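Local coordinates for protein probable 2-hydroxyhepta-2,4-diene-1,7-dioate isomerase (Thermus thermophilus, PDB 2DFU) that probably acts as a metal-binding isomerase of the fumarylacetoacetate hydrolase family, possibly with acetylpyruvate hydrolase activity, at residues R5-R10 with R32-A37; P101-F106 with A164-P169; T108-Y113 with T147-Q152. All blocks are in the same frame, centred on the assembly; numbering follows the deposited sequence.

Contact 1: residues R5-R10 with R32-A37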
loop_
_atom_site.group_PDB
_atom_site.type_symbol
_atom_site.label_atom_id
_atom_site.label_comp_id
_atom_site.label_asym_id
_atom_site.label_seq_id
_atom_site.Cartn_x
_atom_site.Cartn_y
_atom_site.Cartn_z
ATOM N N ARG A 5 -1.134 -3.315 20.321
ATOM C CA ARG A 5 -1.252 -4.628 19.684
ATOM C C ARG A 5 -0.046 -5.390 20.190
ATOM O O ARG A 5 1.049 -4.839 20.236
ATOM C CB ARG A 5 -1.163 -4.537 18.157
ATOM C CG ARG A 5 -2.479 -4.301 17.461
ATOM C CD ARG A 5 -2.288 -4.300 15.947
ATOM N NE ARG A 5 -2.126 -5.642 15.395
ATOM C CZ ARG A 5 -1.044 -6.078 14.754
ATOM N NH1 ARG A 5 0.008 -5.292 14.578
ATOM N NH2 ARG A 5 -1.034 -7.306 14.252
ATOM N N PHE A 6 -0.234 -6.649 20.559
ATOM C CA PHE A 6 0.875 -7.428 21.083
ATOM C C PHE A 6 0.757 -8.922 20.790
ATOM O O PHE A 6 -0.303 -9.416 20.399
ATOM C CB PHE A 6 0.975 -7.218 22.594
ATOM C CG PHE A 6 -0.239 -7.672 23.342
ATOM C CD1 PHE A 6 -1.397 -6.904 23.346
ATOM C CD2 PHE A 6 -0.242 -8.896 24.006
ATOM C CE1 PHE A 6 -2.545 -7.348 23.994
ATOM C CE2 PHE A 6 -1.384 -9.352 24.656
ATOM C CZ PHE A 6 -2.543 -8.574 24.651
ATOM N N ASN A 7 1.864 -9.630 20.990
ATOM C CA ASN A 7 1.930 -11.070 20.770
ATOM C C ASN A 7 1.342 -11.495 19.428
ATOM O O ASN A 7 1.730 -10.965 18.397
ATOM C CB ASN A 7 1.248 -11.799 21.930
ATOM C CG ASN A 7 2.013 -11.645 23.240
ATOM O OD1 ASN A 7 3.098 -11.057 23.272
ATOM N ND2 ASN A 7 1.453 -12.175 24.325
ATOM N N GLU A 8 0.411 -12.440 19.416
ATOM C CA GLU A 8 -0.146 -12.866 18.133
ATOM C C GLU A 8 -1.266 -11.966 17.612
ATOM O O GLU A 8 -2.403 -12.409 17.435
ATOM C CB GLU A 8 -0.637 -14.322 18.202
ATOM C CG GLU A 8 -1.537 -14.647 19.383
ATOM C CD GLU A 8 -0.759 -14.893 20.671
ATOM O OE1 GLU A 8 0.088 -15.813 20.695
ATOM O OE2 GLU A 8 -0.995 -14.173 21.659
ATOM N N GLY A 9 -0.932 -10.704 17.360
ATOM C CA GLY A 9 -1.911 -9.762 16.847
ATOM C C GLY A 9 -3.076 -9.474 17.781
ATOM O O GLY A 9 -4.172 -9.141 17.329
ATOM N N ARG A 10 -2.851 -9.600 19.083
ATOM C CA ARG A 10 -3.904 -9.335 20.052
ATOM C C ARG A 10 -3.983 -7.837 20.312
ATOM O O ARG A 10 -3.012 -7.116 20.098
ATOM C CB ARG A 10 -3.621 -10.064 21.368
ATOM C CG ARG A 10 -3.727 -11.586 21.282
ATOM C CD ARG A 10 -3.324 -12.243 22.602
ATOM N NE ARG A 10 -3.344 -13.704 22.523
ATOM C CZ ARG A 10 -4.365 -14.472 22.894
ATOM N NH1 ARG A 10 -5.470 -13.930 23.384
ATOM N NH2 ARG A 10 -4.281 -15.791 22.765
ATOM N N ARG A 32 -8.343 -11.409 30.129
ATOM C CA ARG A 32 -6.939 -11.803 30.231
ATOM C C ARG A 32 -6.102 -10.543 30.447
ATOM O O ARG A 32 -6.415 -9.485 29.910
ATOM C CB ARG A 32 -6.443 -12.471 28.943
ATOM C CG ARG A 32 -7.171 -13.725 28.504
ATOM C CD ARG A 32 -6.448 -14.335 27.299
ATOM N NE ARG A 32 -7.219 -15.396 26.656
ATOM C CZ ARG A 32 -8.308 -15.198 25.914
ATOM N NH1 ARG A 32 -8.766 -13.970 25.705
ATOM N NH2 ARG A 32 -8.949 -16.235 25.388
ATOM N N ARG A 33 -5.034 -10.657 31.226
ATOM C CA ARG A 33 -4.152 -9.522 31.464
ATOM C C ARG A 33 -2.716 -10.028 31.387
ATOM O O ARG A 33 -2.458 -11.197 31.651
ATOM C CB ARG A 33 -4.419 -8.902 32.837
ATOM C CG ARG A 33 -4.098 -9.811 34.017
ATOM C CD ARG A 33 -4.390 -9.096 35.331
ATOM N NE ARG A 33 -3.995 -9.872 36.507
ATOM C CZ ARG A 33 -4.630 -10.955 36.954
ATOM N NH1 ARG A 33 -5.707 -11.412 36.330
ATOM N NH2 ARG A 33 -4.182 -11.583 38.034
ATOM N N TYR A 34 -1.792 -9.151 31.015
ATOM C CA TYR A 34 -0.387 -9.520 30.909
ATOM C C TYR A 34 0.457 -8.380 31.444
ATOM O O TYR A 34 -0.001 -7.242 31.491
ATOM C CB TYR A 34 0.019 -9.729 29.448
ATOM C CG TYR A 34 -0.841 -10.669 28.635
ATOM C CD1 TYR A 34 -2.134 -10.312 28.246
ATOM C CD2 TYR A 34 -0.343 -11.904 28.215
ATOM C CE1 TYR A 34 -2.909 -11.163 27.454
ATOM C CE2 TYR A 34 -1.105 -12.760 27.424
ATOM C CZ TYR A 34 -2.387 -12.385 27.046
ATOM O OH TYR A 34 -3.133 -13.232 26.258
ATOM N N ASP A 35 1.689 -8.675 31.849
ATOM C CA ASP A 35 2.587 -7.614 32.292
ATOM C C ASP A 35 3.181 -7.074 30.996
ATOM O O ASP A 35 3.495 -7.843 30.090
ATOM C CB ASP A 35 3.723 -8.152 33.176
ATOM C CG ASP A 35 3.255 -8.510 34.575
ATOM O OD1 ASP A 35 2.447 -7.745 35.145
ATOM O OD2 ASP A 35 3.705 -9.547 35.112
ATOM N N LEU A 36 3.335 -5.761 30.901
ATOM C CA LEU A 36 3.891 -5.169 29.698
ATOM C C LEU A 36 5.236 -5.792 29.320
ATOM O O LEU A 36 5.473 -6.129 28.155
ATOM C CB LEU A 36 4.072 -3.661 29.886
ATOM C CG LEU A 36 4.662 -2.946 28.671
ATOM C CD1 LEU A 36 3.791 -3.198 27.443
ATOM C CD2 LEU A 36 4.770 -1.461 28.958
ATOM N N ALA A 37 6.110 -5.943 30.311
ATOM C CA ALA A 37 7.442 -6.492 30.085
ATOM C C ALA A 37 7.435 -7.898 29.496
ATOM O O ALA A 37 8.420 -8.327 28.904
ATOM C CB ALA A 37 8.248 -6.478 31.406
HETATM O O HOH W 1 -0.786 -14.260 24.094
#
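Phe6 points an edge of its ring at the face of Tyr34. The ring centroids are 5.1 Å apart and the planes meet at 67°, a T-shaped (edge-to-face) pair. CE2 of Phe6 leads and comes within 3.7 Å of Tyr34 CE1. The CZ atom of Phe6 follows beside it. CG of Phe6 stands between its backbone N and carbonyl carbon (chi1 62°), a rotation that leaves CB of Arg10 over one face of the ring.

Phe6 ends the strand of a beta hairpin, 2-6 with 10-15. Phe6 and Arg10 exchange backbone hydrogen bonds in both directions. Gly9 and Arg10 both face Phe6, a G1 beta bulge, and Glu8 is the centre of an inverse gamma turn. Tyr34 reaches this turn from strand 32-35, which pairs with 18-22. Both segments belong to the Rv2993c-like N-terminal region.

Polar groups gather at the hydroxyl end of Tyr34. Asn7 ND2 is 4.1 Å from Tyr34 CE2, with the amide nearly perpendicular to the ring. ND2 also donates to a water, while Asn7 OD1 is taken by the backbone N of Thr40. Tyr34 OH sits over one face of the Arg10 guanidinium, 3.8 Å from NH1 of Arg10.

Within its own segment Glu8 steadies Arg10 by a salt bridge from NE to OE2. OE2 lies in the guanidinium plane, but NE comes from above the carboxylate plane. Across the contact, Arg10 NH1 is 4.0 Å from Arg32 NE. Both arginines share one anion: Glu21 gives OE2 to Arg10 and OE1 to Arg32.

Contact 2: residues P101-F106 with A164-P169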
loop_
_atom_site.group_PDB
_atom_site.type_symbol
_atom_site.label_atom_id
_atom_site.label_comp_id
_atom_site.label_asym_id
_atom_site.label_seq_id
_atom_site.Cartn_x
_atom_site.Cartn_y
_atom_site.Cartn_z
ATOM N N PRO A 101 15.243 -4.295 14.681
ATOM C CA PRO A 101 16.258 -3.492 13.998
ATOM C C PRO A 101 15.900 -3.172 12.554
ATOM O O PRO A 101 15.278 -3.978 11.862
ATOM C CB PRO A 101 17.515 -4.367 14.074
ATOM C CG PRO A 101 17.260 -5.270 15.257
ATOM C CD PRO A 101 15.794 -5.598 15.091
ATOM N N VAL A 102 16.278 -1.978 12.120
ATOM C CA VAL A 102 16.072 -1.565 10.741
ATOM C C VAL A 102 17.437 -1.836 10.104
ATOM O O VAL A 102 18.426 -1.185 10.438
ATOM C CB VAL A 102 15.773 -0.056 10.625
ATOM C CG1 VAL A 102 15.688 0.341 9.156
ATOM C CG2 VAL A 102 14.478 0.280 11.345
ATOM N N PRO A 103 17.516 -2.824 9.205
ATOM C CA PRO A 103 18.801 -3.121 8.568
ATOM C C PRO A 103 19.283 -1.958 7.707
ATOM O O PRO A 103 18.498 -1.381 6.965
ATOM C CB PRO A 103 18.489 -4.351 7.713
ATOM C CG PRO A 103 17.333 -4.988 8.420
ATOM C CD PRO A 103 16.492 -3.801 8.800
ATOM N N TYR A 104 20.558 -1.595 7.814
ATOM C CA TYR A 104 21.074 -0.529 6.965
ATOM C C TYR A 104 21.215 -1.245 5.620
ATOM O O TYR A 104 22.070 -2.115 5.462
ATOM C CB TYR A 104 22.431 -0.034 7.463
ATOM C CG TYR A 104 22.826 1.275 6.824
ATOM C CD1 TYR A 104 22.998 1.372 5.447
ATOM C CD2 TYR A 104 22.968 2.432 7.592
ATOM C CE1 TYR A 104 23.294 2.587 4.843
ATOM C CE2 TYR A 104 23.264 3.654 7.000
ATOM C CZ TYR A 104 23.423 3.724 5.625
ATOM O OH TYR A 104 23.684 4.932 5.026
ATOM N N PRO A 105 20.372 -0.890 4.638
ATOM C CA PRO A 105 20.359 -1.491 3.302
ATOM C C PRO A 105 21.638 -1.452 2.486
ATOM O O PRO A 105 22.482 -0.574 2.650
ATOM C CB PRO A 105 19.221 -0.752 2.599
ATOM C CG PRO A 105 18.368 -0.268 3.721
ATOM C CD PRO A 105 19.390 0.201 4.708
ATOM N N PHE A 106 21.753 -2.420 1.586
ATOM C CA PHE A 106 22.902 -2.523 0.711
ATOM C C PHE A 106 22.803 -1.508 -0.414
ATOM O O PHE A 106 23.819 -0.989 -0.868
ATOM C CB PHE A 106 22.985 -3.930 0.113
ATOM C CG PHE A 106 24.039 -4.072 -0.951
ATOM C CD1 PHE A 106 25.387 -3.907 -0.642
ATOM C CD2 PHE A 106 23.681 -4.341 -2.270
ATOM C CE1 PHE A 106 26.366 -4.005 -1.633
ATOM C CE2 PHE A 106 24.653 -4.442 -3.268
ATOM C CZ PHE A 106 25.996 -4.272 -2.950
ATOM N N ALA A 164 11.159 0.428 1.679
ATOM C CA ALA A 164 11.968 -0.779 1.816
ATOM C C ALA A 164 11.530 -1.453 3.116
ATOM O O ALA A 164 10.954 -0.801 3.985
ATOM C CB ALA A 164 13.459 -0.413 1.888
ATOM N N ASP A 165 11.791 -2.749 3.255
ATOM C CA ASP A 165 11.414 -3.461 4.474
ATOM C C ASP A 165 11.921 -2.745 5.731
ATOM O O ASP A 165 13.048 -2.263 5.762
ATOM C CB ASP A 165 11.967 -4.895 4.458
ATOM C CG ASP A 165 11.260 -5.790 3.447
ATOM O OD1 ASP A 165 10.159 -5.429 2.979
ATOM O OD2 ASP A 165 11.799 -6.869 3.135
ATOM N N LYS A 166 11.074 -2.688 6.755
ATOM C CA LYS A 166 11.388 -2.051 8.036
ATOM C C LYS A 166 11.641 -0.543 7.986
ATOM O O LYS A 166 12.195 0.019 8.930
ATOM C CB LYS A 166 12.598 -2.727 8.703
ATOM C CG LYS A 166 12.628 -4.250 8.635
ATOM C CD LYS A 166 11.337 -4.911 9.117
ATOM C CE LYS A 166 11.447 -6.431 8.965
ATOM N NZ LYS A 166 10.225 -7.154 9.382
ATOM N N PHE A 167 11.254 0.125 6.901
ATOM C CA PHE A 167 11.461 1.571 6.832
ATOM C C PHE A 167 10.406 2.358 7.598
ATOM O O PHE A 167 10.276 3.573 7.426
ATOM C CB PHE A 167 11.511 2.044 5.381
ATOM C CG PHE A 167 12.897 2.028 4.785
ATOM C CD1 PHE A 167 13.875 1.161 5.276
ATOM C CD2 PHE A 167 13.216 2.868 3.721
ATOM C CE1 PHE A 167 15.154 1.132 4.715
ATOM C CE2 PHE A 167 14.492 2.848 3.151
ATOM C CZ PHE A 167 15.462 1.977 3.650
ATOM N N LEU A 168 9.649 1.678 8.451
ATOM C CA LEU A 168 8.637 2.374 9.230
ATOM C C LEU A 168 8.409 1.843 10.642
ATOM O O LEU A 168 7.421 1.151 10.907
ATOM C CB LEU A 168 7.293 2.409 8.484
ATOM C CG LEU A 168 6.208 3.249 9.184
ATOM C CD1 LEU A 168 6.658 4.709 9.284
ATOM C CD2 LEU A 168 4.894 3.147 8.424
ATOM N N PRO A 169 9.347 2.121 11.560
ATOM C CA PRO A 169 9.151 1.649 12.935
ATOM C C PRO A 169 7.883 2.391 13.380
ATOM O O PRO A 169 7.731 3.577 13.078
ATOM C CB PRO A 169 10.398 2.164 13.653
ATOM C CG PRO A 169 11.450 2.104 12.586
ATOM C CD PRO A 169 10.712 2.652 11.370
#
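Lys166 lays the first part of its side chain against Pro103. Its CB is 4.0 Å from Pro103 CD. CG keeps to the same atom, 3.9 Å from Pro103 CD, and also passes 4.2 Å from the carbonyl O of Pro101. A bend about CB-CG (chi2 -52°) turns the chain, which is extended from CB to NZ and leaves the proline behind. At the tip, NZ forms a salt bridge with Glu100, just before segment 101-106. The aliphatic part thus packs on the proline-rich segment, and the charge is paired beside it.

The backbone of Lys166 takes part as well. Ala164 to Phe167 form a type II beta turn, closed by the bond from Phe167 N to Ala164 O. Lys166 is its third residue and has positive phi (64°). Its carbonyl O faces Val102, 3.3 Å from CG2 of that valine. The same CG2 also packs on Pro169, 3.7 Å from its CG.

Further along, Pro105 and Phe167 approach from opposite directions. Pro105 CG touches the edge of the Phe167 ring, in its plane, 3.6 Å from CE1. CB of Ala164 lies over the centre of one face of that ring. The ring is therefore met at its rim from one segment and on a face from within its own turn.

Asp165 on the turn bonds through OD2 to Thr218 of the second subunit, and Ala164 packs on Phe216 of that subunit. Segment 101-106 carries strand 102-104, which runs parallel to 250-259. The turn leads into strand 168-175, which is flanked by strands 137-148 and 86-87.

Contact 3: residues T108-Y113 with T147-Q152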
loop_
_atom_site.group_PDB
_atom_site.type_symbol
_atom_site.label_atom_id
_atom_site.label_comp_id
_atom_site.label_asym_id
_atom_site.label_seq_id
_atom_site.Cartn_x
_atom_site.Cartn_y
_atom_site.Cartn_z
ATOM N N THR A 108 21.786 1.564 -0.441
ATOM C CA THR A 108 21.948 2.974 -0.117
ATOM C C THR A 108 23.155 3.244 0.762
ATOM O O THR A 108 23.709 2.343 1.383
ATOM C CB THR A 108 20.697 3.530 0.610
ATOM O OG1 THR A 108 20.817 4.952 0.771
ATOM C CG2 THR A 108 20.553 2.890 1.987
ATOM N N GLU A 109 23.557 4.505 0.800
ATOM C CA GLU A 109 24.663 4.932 1.634
ATOM C C GLU A 109 24.268 6.286 2.195
ATOM O O GLU A 109 25.105 7.055 2.665
ATOM C CB GLU A 109 25.949 5.027 0.809
ATOM C CG GLU A 109 26.414 3.668 0.305
ATOM C CD GLU A 109 27.771 3.717 -0.363
ATOM O OE1 GLU A 109 27.892 4.377 -1.420
ATOM O OE2 GLU A 109 28.720 3.095 0.169
ATOM N N GLU A 110 22.965 6.558 2.150
ATOM C CA GLU A 110 22.425 7.824 2.627
ATOM C C GLU A 110 21.111 7.607 3.381
ATOM O O GLU A 110 20.066 8.132 2.996
ATOM C CB GLU A 110 22.197 8.753 1.434
ATOM C CG GLU A 110 22.363 10.221 1.754
ATOM C CD GLU A 110 23.765 10.549 2.223
ATOM O OE1 GLU A 110 24.717 10.358 1.432
ATOM O OE2 GLU A 110 23.917 10.995 3.382
ATOM N N LEU A 111 21.171 6.826 4.455
ATOM C CA LEU A 111 19.990 6.537 5.262
ATOM C C LEU A 111 19.774 7.654 6.281
ATOM O O LEU A 111 20.683 7.980 7.048
ATOM C CB LEU A 111 20.166 5.206 5.998
ATOM C CG LEU A 111 18.871 4.544 6.469
ATOM C CD1 LEU A 111 18.085 4.047 5.252
ATOM C CD2 LEU A 111 19.191 3.387 7.398
ATOM N N HIS A 112 18.574 8.228 6.288
ATOM C CA HIS A 112 18.238 9.318 7.200
ATOM C C HIS A 112 17.005 9.042 8.055
ATOM O O HIS A 112 16.120 8.277 7.660
ATOM C CB HIS A 112 18.004 10.609 6.415
ATOM C CG HIS A 112 19.253 11.221 5.860
ATOM N ND1 HIS A 112 20.028 10.599 4.905
ATOM C CD2 HIS A 112 19.851 12.409 6.115
ATOM C CE1 HIS A 112 21.049 11.380 4.594
ATOM N NE2 HIS A 112 20.964 12.485 5.314
ATOM N N TYR A 113 16.956 9.680 9.224
ATOM C CA TYR A 113 15.836 9.539 10.155
ATOM C C TYR A 113 14.920 10.762 10.131
ATOM O O TYR A 113 15.369 11.886 9.911
ATOM C CB TYR A 113 16.349 9.325 11.583
ATOM C CG TYR A 113 17.335 10.378 12.056
ATOM C CD1 TYR A 113 16.902 11.614 12.540
ATOM C CD2 TYR A 113 18.711 10.141 11.994
ATOM C CE1 TYR A 113 17.821 12.595 12.949
ATOM C CE2 TYR A 113 19.633 11.103 12.394
ATOM C CZ TYR A 113 19.187 12.328 12.868
ATOM O OH TYR A 113 20.121 13.273 13.234
ATOM N N THR A 147 14.401 6.982 5.563
ATOM C CA THR A 147 14.565 7.432 4.185
ATOM C C THR A 147 15.947 7.193 3.566
ATOM O O THR A 147 16.974 7.550 4.150
ATOM C CB THR A 147 14.283 8.958 4.089
ATOM O OG1 THR A 147 12.992 9.247 4.636
ATOM C CG2 THR A 147 14.348 9.423 2.656
ATOM N N ALA A 148 15.971 6.601 2.376
ATOM C CA ALA A 148 17.230 6.386 1.674
ATOM C C ALA A 148 17.295 7.533 0.660
ATOM O O ALA A 148 16.739 7.444 -0.437
ATOM C CB ALA A 148 17.231 5.041 0.977
ATOM N N ARG A 149 17.970 8.610 1.059
ATOM C CA ARG A 149 18.096 9.828 0.262
ATOM C C ARG A 149 18.712 9.733 -1.125
ATOM O O ARG A 149 18.276 10.439 -2.025
ATOM C CB ARG A 149 18.866 10.894 1.048
ATOM C CG ARG A 149 18.329 11.149 2.441
ATOM C CD ARG A 149 17.784 12.560 2.602
ATOM N NE ARG A 149 16.682 12.840 1.687
ATOM C CZ ARG A 149 15.733 13.742 1.926
ATOM N NH1 ARG A 149 15.754 14.443 3.055
ATOM N NH2 ARG A 149 14.770 13.951 1.035
ATOM N N ASP A 150 19.728 8.899 -1.310
ATOM C CA ASP A 150 20.343 8.823 -2.629
ATOM C C ASP A 150 19.406 8.259 -3.691
ATOM O O ASP A 150 19.174 8.900 -4.714
ATOM C CB ASP A 150 21.663 8.032 -2.594
ATOM C CG ASP A 150 21.602 6.805 -1.706
ATOM O OD1 ASP A 150 20.491 6.374 -1.337
ATOM O OD2 ASP A 150 22.681 6.266 -1.386
ATOM N N VAL A 151 18.850 7.077 -3.452
ATOM C CA VAL A 151 17.941 6.484 -4.423
ATOM C C VAL A 151 16.688 7.335 -4.572
ATOM O O VAL A 151 16.025 7.301 -5.609
ATOM C CB VAL A 151 17.550 5.044 -4.025
ATOM C CG1 VAL A 151 18.812 4.179 -3.949
ATOM C CG2 VAL A 151 16.820 5.041 -2.689
ATOM N N GLN A 152 16.373 8.112 -3.539
ATOM C CA GLN A 152 15.200 8.982 -3.567
ATOM C C GLN A 152 15.333 10.028 -4.673
ATOM O O GLN A 152 14.338 10.492 -5.230
ATOM C CB GLN A 152 15.024 9.675 -2.214
ATOM C CG GLN A 152 13.915 10.725 -2.173
ATOM C CD GLN A 152 13.749 11.332 -0.790
ATOM O OE1 GLN A 152 14.738 11.602 -0.101
ATOM N NE2 GLN A 152 12.501 11.558 -0.379
#
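Thr108 and Asp150 meet by a hydrogen bond, from Thr108 OG1 to Asp150 OD1 at 2.6 Å. Thr108 lies in the loop that leads into strand 111-121. This strand pairs antiparallel with 137-148, whose end passes directly into helix 149-154. Asp150 OD2 accepts from the backbone N of Glu109 at 2.9 Å. Both bonds reach the carboxylate on its syn side, somewhat out of its plane. An alanine in place of Asp150 is likely to leave Thr108 OG1 and the N of Glu109 without their acceptor, weakening the tie between the 108-110 turn and the helix start.

The strands pair through His112 and Thr147, a hydrogen-bonded pair. His112 N donates to Thr147 O at 2.8 Å, and Thr147 N donates to His112 O at 3.0 Å. Leu111 and Ala148 form the next, non-hydrogen-bonded pair.

On the His112 side of the sheet, Arg149 crosses the imidazole. A bend at chi2 (-116°) brings CD over the ring centre, 3.8 Å from the centroid and 12° off the normal, a CH-pi contact. CG lies over the same face, 3.0 Å from His112 ND1, a tight fit. A second bend at chi3 turns the guanidinium away toward Gln152. NE and NH2 form weak bonds to Gln152 OE1, one turn along.

A second shell sets these groups. Thr108 OG1 accepts from Glu110 N, an ST turn, with its hydroxyl anti to the backbone N (chi1 -173°). Asp150 OD1 takes a further bond from Val151 N, on the anti side. Thr147 OG1 is held by Lys162 NZ from helix 159-162.

Glu110 O is gripped twice: Arg149 N at 2.9 Å and His112 ND1 at 3.1 Å come to this oxygen from opposite faces of the carbonyl plane.

How the contacts relate
Contacts 2 and 3 are neighbours, with centres about 11 Å apart, and contact 3 is nested in the loop that contact 2 closes. They touch: Tyr104 OH is 3.2 Å from Leu111 N, a probable hydrogen bond, and Phe167 CZ is 3.7 Å from Leu111 CD1. Contact 1 stands apart in the N-terminal region. Its centre is about 25 Å from that of contact 2 and about 34 Å from that of contact 3, on the far side of the chain's centre from contact 3. Strand 2-6 still pairs with strand 168-175 of contact 2. No metal is modelled in the contacts. By the family pattern, contact 3 probably borders the metal site: Glu114 follows segment 108-113 and Asp145 precedes 147-152.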